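Local structure of thymine dioxygenase (Neurospora crassa, 5C3Q) at residues F154-R167 with F180-R192. The protein is a thymine-7-hydroxylase, a 2-oxoglutarate-dependent dioxygenase of the iron/ascorbate-dependent family that probably oxidises the methyl group of thymine. Sequence-based numbering, arbitrary orientation.
Sequences FFDQCKALHIEVMR and FDSFVDVGDNILR. With AKG (2-oxoglutaric acid), chain F; TDR (thymine), chain G; EDO (1,2-ethanediol), chain I.
Helix 154-167 and the chain 180-192 run in broadly opposite senses, with M166 beside F180, I163 beside D181, K159 beside G187 and F155 beside L191. The helical turn 181-184 leads through a type I turn, V184 to G187, into strand 190-192, whose axis passes 9.4 Å from that of the helix at 118°. G187 has positive phi, and its CA lies 6.0 Å from that of K159, where a side chain would collide with the lysine.

At one end R167 grips D181 side-on: R167 NE donates to the syn lone pair of D181 OD1 at 3.2 Å, while R167 NH2 meets D181 OD2 at 2.8 Å from above the carboxylate plane. Water 2 also ties D181 OD1 to I163 O. With an alanine here in place of R167 both bonds go, and the D181 carboxylate is likely to lose its charged mate and turn more easily, held by N178 and water 2. M166, bent at chi2 and chi3 (-46° and -68°), sets its CE over the centre of the F180 ring, 3.7 Å from the centroid, a CH-pi contact. V184 wedges between H162, whose CE1 touches V184 CG1 at 3.5 Å, and I163, whose CG1 lies against V184 CG2. Water 1, in the H162 ring plane at ND1, also bonds V184 O and N189 OD1 and so links the helix to the chain 180-192. The F155 ring presents its edge to G187 O, N189 O and L191 CB; L191 CD1 in turn meets the edge of the F154 ring at CD2, 3.7 Å away.

Y293 and N296 hold the N189 amide, and F154 packs on helix 57-71. C158 and H162 lie against strands 222-227 and 284-295 of the major sheet of this double-stranded beta-helix fold, so the helix backs the sheet while strand 190-200 carries R192 to 2-oxoglutarate and thymine.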
loop_
_atom_site.group_PDB
_atom_site.type_symbol
_atom_site.label_atom_id
_atom_site.label_comp_id
_atom_site.label_asym_id
_atom_site.label_seq_id
_atom_site.Cartn_x
_atom_site.Cartn_y
_atom_site.Cartn_z
ATOM N N PHE A 154 -14.817 -3.174 5.304
ATOM C CA PHE A 154 -13.620 -3.456 4.511
ATOM C C PHE A 154 -12.345 -3.319 5.344
ATOM O O PHE A 154 -11.456 -4.166 5.257
ATOM C CB PHE A 154 -13.556 -2.543 3.288
ATOM C CG PHE A 154 -12.502 -2.939 2.293
ATOM C CD1 PHE A 154 -12.618 -4.122 1.575
ATOM C CD2 PHE A 154 -11.402 -2.127 2.066
ATOM C CE1 PHE A 154 -11.653 -4.490 0.655
ATOM C CE2 PHE A 154 -10.432 -2.489 1.146
ATOM C CZ PHE A 154 -10.561 -3.672 0.437
ATOM N N PHE A 155 -12.270 -2.270 6.158
ATOM C CA PHE A 155 -11.121 -2.054 7.050
ATOM C C PHE A 155 -10.846 -3.287 7.922
ATOM O O PHE A 155 -9.706 -3.749 8.009
ATOM C CB PHE A 155 -11.355 -0.813 7.932
ATOM C CG PHE A 155 -10.161 -0.411 8.763
ATOM C CD1 PHE A 155 -9.880 -1.054 9.960
ATOM C CD2 PHE A 155 -9.332 0.621 8.356
ATOM C CE1 PHE A 155 -8.784 -0.686 10.727
ATOM C CE2 PHE A 155 -8.236 0.995 9.117
ATOM C CZ PHE A 155 -7.962 0.342 10.305
ATOM N N ASP A 156 -11.893 -3.814 8.553
ATOM C CA ASP A 156 -11.767 -4.969 9.458
ATOM C C ASP A 156 -11.422 -6.275 8.731
ATOM O O ASP A 156 -10.686 -7.104 9.261
ATOM C CB ASP A 156 -13.041 -5.139 10.296
ATOM C CG ASP A 156 -13.227 -4.015 11.310
ATOM O OD1 ASP A 156 -12.242 -3.294 11.595
ATOM O OD2 ASP A 156 -14.351 -3.848 11.827
ATOM N N GLN A 157 -11.931 -6.447 7.516
ATOM C CA GLN A 157 -11.572 -7.614 6.707
ATOM C C GLN A 157 -10.113 -7.570 6.233
ATOM O O GLN A 157 -9.444 -8.602 6.192
ATOM C CB GLN A 157 -12.522 -7.756 5.523
ATOM C CG GLN A 157 -13.933 -8.119 5.954
ATOM C CD GLN A 157 -14.826 -8.492 4.788
ATOM O OE1 GLN A 157 -14.407 -9.203 3.871
ATOM N NE2 GLN A 157 -16.065 -8.020 4.819
ATOM N N CYS A 158 -9.622 -6.381 5.886
ATOM C CA CYS A 158 -8.208 -6.204 5.542
ATOM C C CYS A 158 -7.318 -6.354 6.775
ATOM O O CYS A 158 -6.207 -6.881 6.686
ATOM C CB CYS A 158 -7.960 -4.838 4.896
ATOM S SG CYS A 158 -8.635 -4.649 3.230
ATOM N N LYS A 159 -7.803 -5.874 7.917
ATOM C CA LYS A 159 -7.123 -6.063 9.201
ATOM C C LYS A 159 -6.941 -7.554 9.494
ATOM O O LYS A 159 -5.877 -7.979 9.946
ATOM C CB LYS A 159 -7.927 -5.384 10.320
ATOM C CG LYS A 159 -7.539 -5.740 11.747
ATOM C CD LYS A 159 -8.509 -5.085 12.723
ATOM C CE LYS A 159 -8.372 -5.636 14.126
ATOM N NZ LYS A 159 -9.423 -5.077 15.025
ATOM N N ALA A 160 -7.982 -8.338 9.226
ATOM C CA ALA A 160 -7.919 -9.792 9.394
ATOM C C ALA A 160 -6.925 -10.434 8.418
ATOM O O ALA A 160 -6.176 -11.328 8.799
ATOM C CB ALA A 160 -9.301 -10.408 9.232
ATOM N N LEU A 161 -6.907 -9.971 7.168
ATOM C CA LEU A 161 -5.951 -10.487 6.177
ATOM C C LEU A 161 -4.500 -10.168 6.549
ATOM O O LEU A 161 -3.606 -10.991 6.346
ATOM C CB LEU A 161 -6.270 -9.941 4.782
ATOM C CG LEU A 161 -5.423 -10.462 3.619
ATOM C CD1 LEU A 161 -5.430 -11.983 3.553
ATOM C CD2 LEU A 161 -5.915 -9.875 2.304
ATOM N N HIS A 162 -4.265 -8.977 7.090
ATOM C CA HIS A 162 -2.941 -8.609 7.597
ATOM C C HIS A 162 -2.435 -9.647 8.595
ATOM O O HIS A 162 -1.309 -10.140 8.478
ATOM C CB HIS A 162 -2.989 -7.234 8.269
ATOM C CG HIS A 162 -1.681 -6.792 8.850
ATOM N ND1 HIS A 162 -1.598 -6.020 9.988
ATOM C CD2 HIS A 162 -0.405 -7.005 8.448
ATOM C CE1 HIS A 162 -0.329 -5.780 10.265
ATOM N NE2 HIS A 162 0.416 -6.364 9.345
ATOM N N ILE A 163 -3.276 -9.969 9.572
ATOM C CA ILE A 163 -2.921 -10.942 10.602
ATOM C C ILE A 163 -2.541 -12.281 9.963
ATOM O O ILE A 163 -1.555 -12.892 10.363
ATOM C CB ILE A 163 -4.061 -11.105 11.636
ATOM C CG1 ILE A 163 -4.158 -9.842 12.499
ATOM C CG2 ILE A 163 -3.834 -12.318 12.537
ATOM C CD1 ILE A 163 -5.471 -9.690 13.243
ATOM N N GLU A 164 -3.298 -12.709 8.953
ATOM C CA GLU A 164 -3.052 -14.004 8.304
ATOM C C GLU A 164 -1.781 -14.006 7.457
ATOM O O GLU A 164 -1.061 -14.998 7.436
ATOM C CB GLU A 164 -4.255 -14.434 7.447
ATOM C CG GLU A 164 -5.568 -14.606 8.210
ATOM C CD GLU A 164 -5.636 -15.859 9.072
ATOM O OE1 GLU A 164 -4.589 -16.499 9.336
ATOM O OE2 GLU A 164 -6.761 -16.208 9.507
ATOM N N VAL A 165 -1.506 -12.906 6.757
ATOM C CA VAL A 165 -0.273 -12.797 5.975
ATOM C C VAL A 165 0.955 -12.836 6.887
ATOM O O VAL A 165 1.941 -13.489 6.563
ATOM C CB VAL A 165 -0.238 -11.531 5.083
ATOM C CG1 VAL A 165 1.131 -11.365 4.430
ATOM C CG2 VAL A 165 -1.305 -11.613 4.003
ATOM N N MET A 166 0.891 -12.152 8.027
ATOM C CA MET A 166 1.993 -12.190 8.994
ATOM C C MET A 166 2.172 -13.601 9.563
ATOM O O MET A 166 3.303 -14.042 9.776
ATOM C CB MET A 166 1.786 -11.177 10.123
ATOM C CG MET A 166 1.795 -9.714 9.687
ATOM S SD MET A 166 3.117 -9.208 8.561
ATOM C CE MET A 166 4.566 -9.332 9.603
ATOM N N ARG A 167 1.065 -14.313 9.780
ATOM C CA ARG A 167 1.135 -15.719 10.192
ATOM C C ARG A 167 1.844 -16.571 9.140
ATOM O O ARG A 167 2.650 -17.424 9.488
ATOM C CB ARG A 167 -0.256 -16.288 10.485
ATOM C CG ARG A 167 -0.817 -15.829 11.814
ATOM C CD ARG A 167 -2.248 -16.287 12.032
ATOM N NE ARG A 167 -2.775 -15.726 13.271
ATOM C CZ ARG A 167 -4.033 -15.843 13.690
ATOM N NH1 ARG A 167 -4.933 -16.508 12.975
ATOM N NH2 ARG A 167 -4.394 -15.286 14.842
ATOM N N PHE A 180 3.568 -12.788 15.350
ATOM C CA PHE A 180 3.230 -11.401 15.040
ATOM C C PHE A 180 1.905 -10.914 15.635
ATOM O O PHE A 180 1.656 -9.707 15.657
ATOM C CB PHE A 180 3.216 -11.181 13.529
ATOM C CG PHE A 180 4.559 -11.340 12.889
ATOM C CD1 PHE A 180 5.544 -10.381 13.076
ATOM C CD2 PHE A 180 4.838 -12.443 12.097
ATOM C CE1 PHE A 180 6.787 -10.519 12.485
ATOM C CE2 PHE A 180 6.078 -12.590 11.503
ATOM C CZ PHE A 180 7.056 -11.626 11.696
ATOM N N ASP A 181 1.066 -11.830 16.117
ATOM C CA ASP A 181 -0.280 -11.469 16.581
ATOM C C ASP A 181 -0.269 -10.306 17.576
ATOM O O ASP A 181 -1.021 -9.351 17.418
ATOM C CB ASP A 181 -0.995 -12.676 17.208
ATOM C CG ASP A 181 -1.474 -13.687 16.171
ATOM O OD1 ASP A 181 -1.107 -13.573 14.982
ATOM O OD2 ASP A 181 -2.225 -14.610 16.551
ATOM N N SER A 182 0.600 -10.383 18.578
ATOM C CA SER A 182 0.659 -9.372 19.636
ATOM C C SER A 182 1.274 -8.051 19.160
ATOM O O SER A 182 1.143 -7.032 19.829
ATOM C CB SER A 182 1.439 -9.906 20.839
ATOM O OG SER A 182 2.826 -9.962 20.563
ATOM N N PHE A 183 1.946 -8.081 18.010
ATOM C CA PHE A 183 2.529 -6.884 17.408
ATOM C C PHE A 183 1.579 -6.181 16.431
ATOM O O PHE A 183 1.823 -5.037 16.065
ATOM C CB PHE A 183 3.818 -7.239 16.652
ATOM C CG PHE A 183 4.993 -7.548 17.540
ATOM C CD1 PHE A 183 5.805 -6.531 18.016
ATOM C CD2 PHE A 183 5.316 -8.861 17.859
ATOM C CE1 PHE A 183 6.905 -6.812 18.815
ATOM C CE2 PHE A 183 6.410 -9.149 18.658
ATOM C CZ PHE A 183 7.205 -8.122 19.140
ATOM N N VAL A 184 0.527 -6.868 15.985
ATOM C CA VAL A 184 -0.372 -6.325 14.953
ATOM C C VAL A 184 -1.872 -6.355 15.288
ATOM O O VAL A 184 -2.684 -5.908 14.480
ATOM C CB VAL A 184 -0.170 -7.046 13.594
ATOM C CG1 VAL A 184 1.287 -6.984 13.157
ATOM C CG2 VAL A 184 -0.658 -8.491 13.644
ATOM N N ASP A 185 -2.246 -6.851 16.468
ATOM C CA ASP A 185 -3.668 -7.093 16.776
ATOM C C ASP A 185 -4.534 -5.836 16.992
ATOM O O ASP A 185 -5.763 -5.923 16.948
ATOM C CB ASP A 185 -3.828 -8.055 17.972
ATOM C CG ASP A 185 -3.096 -7.588 19.223
ATOM O OD1 ASP A 185 -2.540 -6.463 19.245
ATOM O OD2 ASP A 185 -3.079 -8.364 20.199
ATOM N N VAL A 186 -3.909 -4.684 17.227
ATOM C CA VAL A 186 -4.658 -3.437 17.446
ATOM C C VAL A 186 -5.291 -2.918 16.146
ATOM O O VAL A 186 -6.361 -2.305 16.167
ATOM C CB VAL A 186 -3.766 -2.354 18.097
ATOM C CG1 VAL A 186 -4.472 -1.005 18.155
ATOM C CG2 VAL A 186 -3.356 -2.790 19.497
ATOM N N GLY A 187 -4.638 -3.167 15.016
ATOM C CA GLY A 187 -5.155 -2.727 13.726
ATOM C C GLY A 187 -4.933 -1.245 13.487
ATOM O O GLY A 187 -5.829 -0.549 13.008
ATOM N N ASP A 188 -3.732 -0.768 13.811
ATOM C CA ASP A 188 -3.345 0.625 13.586
ATOM C C ASP A 188 -2.987 0.830 12.113
ATOM O O ASP A 188 -1.886 1.253 11.779
ATOM C CB ASP A 188 -2.161 1.004 14.487
ATOM C CG ASP A 188 -2.556 1.167 15.939
ATOM O OD1 ASP A 188 -3.652 1.692 16.210
ATOM O OD2 ASP A 188 -1.763 0.777 16.815
ATOM N N ASN A 189 -3.952 0.548 11.248
ATOM C CA ASN A 189 -3.752 0.526 9.811
ATOM C C ASN A 189 -4.428 1.725 9.152
ATOM O O ASN A 189 -5.251 2.403 9.774
ATOM C CB ASN A 189 -4.319 -0.783 9.264
ATOM C CG ASN A 189 -3.722 -2.001 9.949
ATOM O OD1 ASN A 189 -2.537 -2.012 10.294
ATOM N ND2 ASN A 189 -4.540 -3.024 10.167
ATOM N N ILE A 190 -4.070 1.996 7.900
ATOM C CA ILE A 190 -4.668 3.096 7.151
ATOM C C ILE A 190 -5.232 2.575 5.835
ATOM O O ILE A 190 -4.521 1.967 5.030
ATOM C CB ILE A 190 -3.660 4.237 6.893
ATOM C CG1 ILE A 190 -3.239 4.900 8.213
ATOM C CG2 ILE A 190 -4.231 5.277 5.935
ATOM C CD1 ILE A 190 -4.320 5.712 8.902
ATOM N N LEU A 191 -6.525 2.807 5.639
ATOM C CA LEU A 191 -7.210 2.451 4.406
ATOM C C LEU A 191 -7.175 3.669 3.486
ATOM O O LEU A 191 -7.861 4.662 3.737
ATOM C CB LEU A 191 -8.647 2.019 4.719
ATOM C CG LEU A 191 -9.654 1.798 3.592
ATOM C CD1 LEU A 191 -9.169 0.741 2.617
ATOM C CD2 LEU A 191 -10.997 1.401 4.186
ATOM N N ARG A 192 -6.351 3.596 2.442
ATOM C CA ARG A 192 -6.214 4.686 1.480
ATOM C C ARG A 192 -6.981 4.386 0.191
ATOM O O ARG A 192 -6.584 3.522 -0.598
ATOM C CB ARG A 192 -4.739 4.940 1.161
ATOM C CG ARG A 192 -4.507 6.076 0.174
ATOM C CD ARG A 192 -3.049 6.204 -0.224
ATOM N NE ARG A 192 -2.361 7.260 0.509
ATOM C CZ ARG A 192 -1.106 7.645 0.290
ATOM N NH1 ARG A 192 -0.364 7.054 -0.644
ATOM N NH2 ARG A 192 -0.587 8.628 1.017
HETATM C C1 AKG F . 0.501 4.002 -2.539
HETATM O O1 AKG F . 1.419 3.938 -1.679
HETATM O O2 AKG F . -0.535 4.670 -2.341
HETATM C C2 AKG F . 0.651 3.287 -3.816
HETATM O O5 AKG F . 1.725 2.763 -4.098
HETATM C C3 AKG F . -0.523 3.208 -4.773
HETATM C C4 AKG F . -0.205 2.288 -5.949
HETATM C C5 AKG F . -1.393 2.129 -6.869
HETATM O O3 AKG F . -1.454 1.093 -7.564
HETATM O O4 AKG F . -2.267 3.021 -6.925
HETATM N N1 TDR G . 0.880 6.719 3.972
HETATM C C2 TDR G . 0.956 5.699 4.992
HETATM O O2 TDR G . 0.294 5.806 6.007
HETATM N N3 TDR G . 1.814 4.553 4.801
HETATM C C4 TDR G . 2.589 4.415 3.610
HETATM O O4 TDR G . 3.301 3.434 3.483
HETATM C C5 TDR G . 2.522 5.451 2.567
HETATM C CM5 TDR G . 3.314 5.364 1.301
HETATM C C6 TDR G . 1.650 6.611 2.776
HETATM C C1 EDO I . -2.030 12.192 2.709
HETATM O O1 EDO I . -1.923 10.911 2.082
HETATM C C2 EDO I . -1.330 13.252 1.871
HETATM O O2 EDO I . 0.055 13.347 2.216
HETATM O O HOH W 1 -2.627 -4.483 12.031
HETATM O O HOH W 2 -0.018 -12.485 12.775
#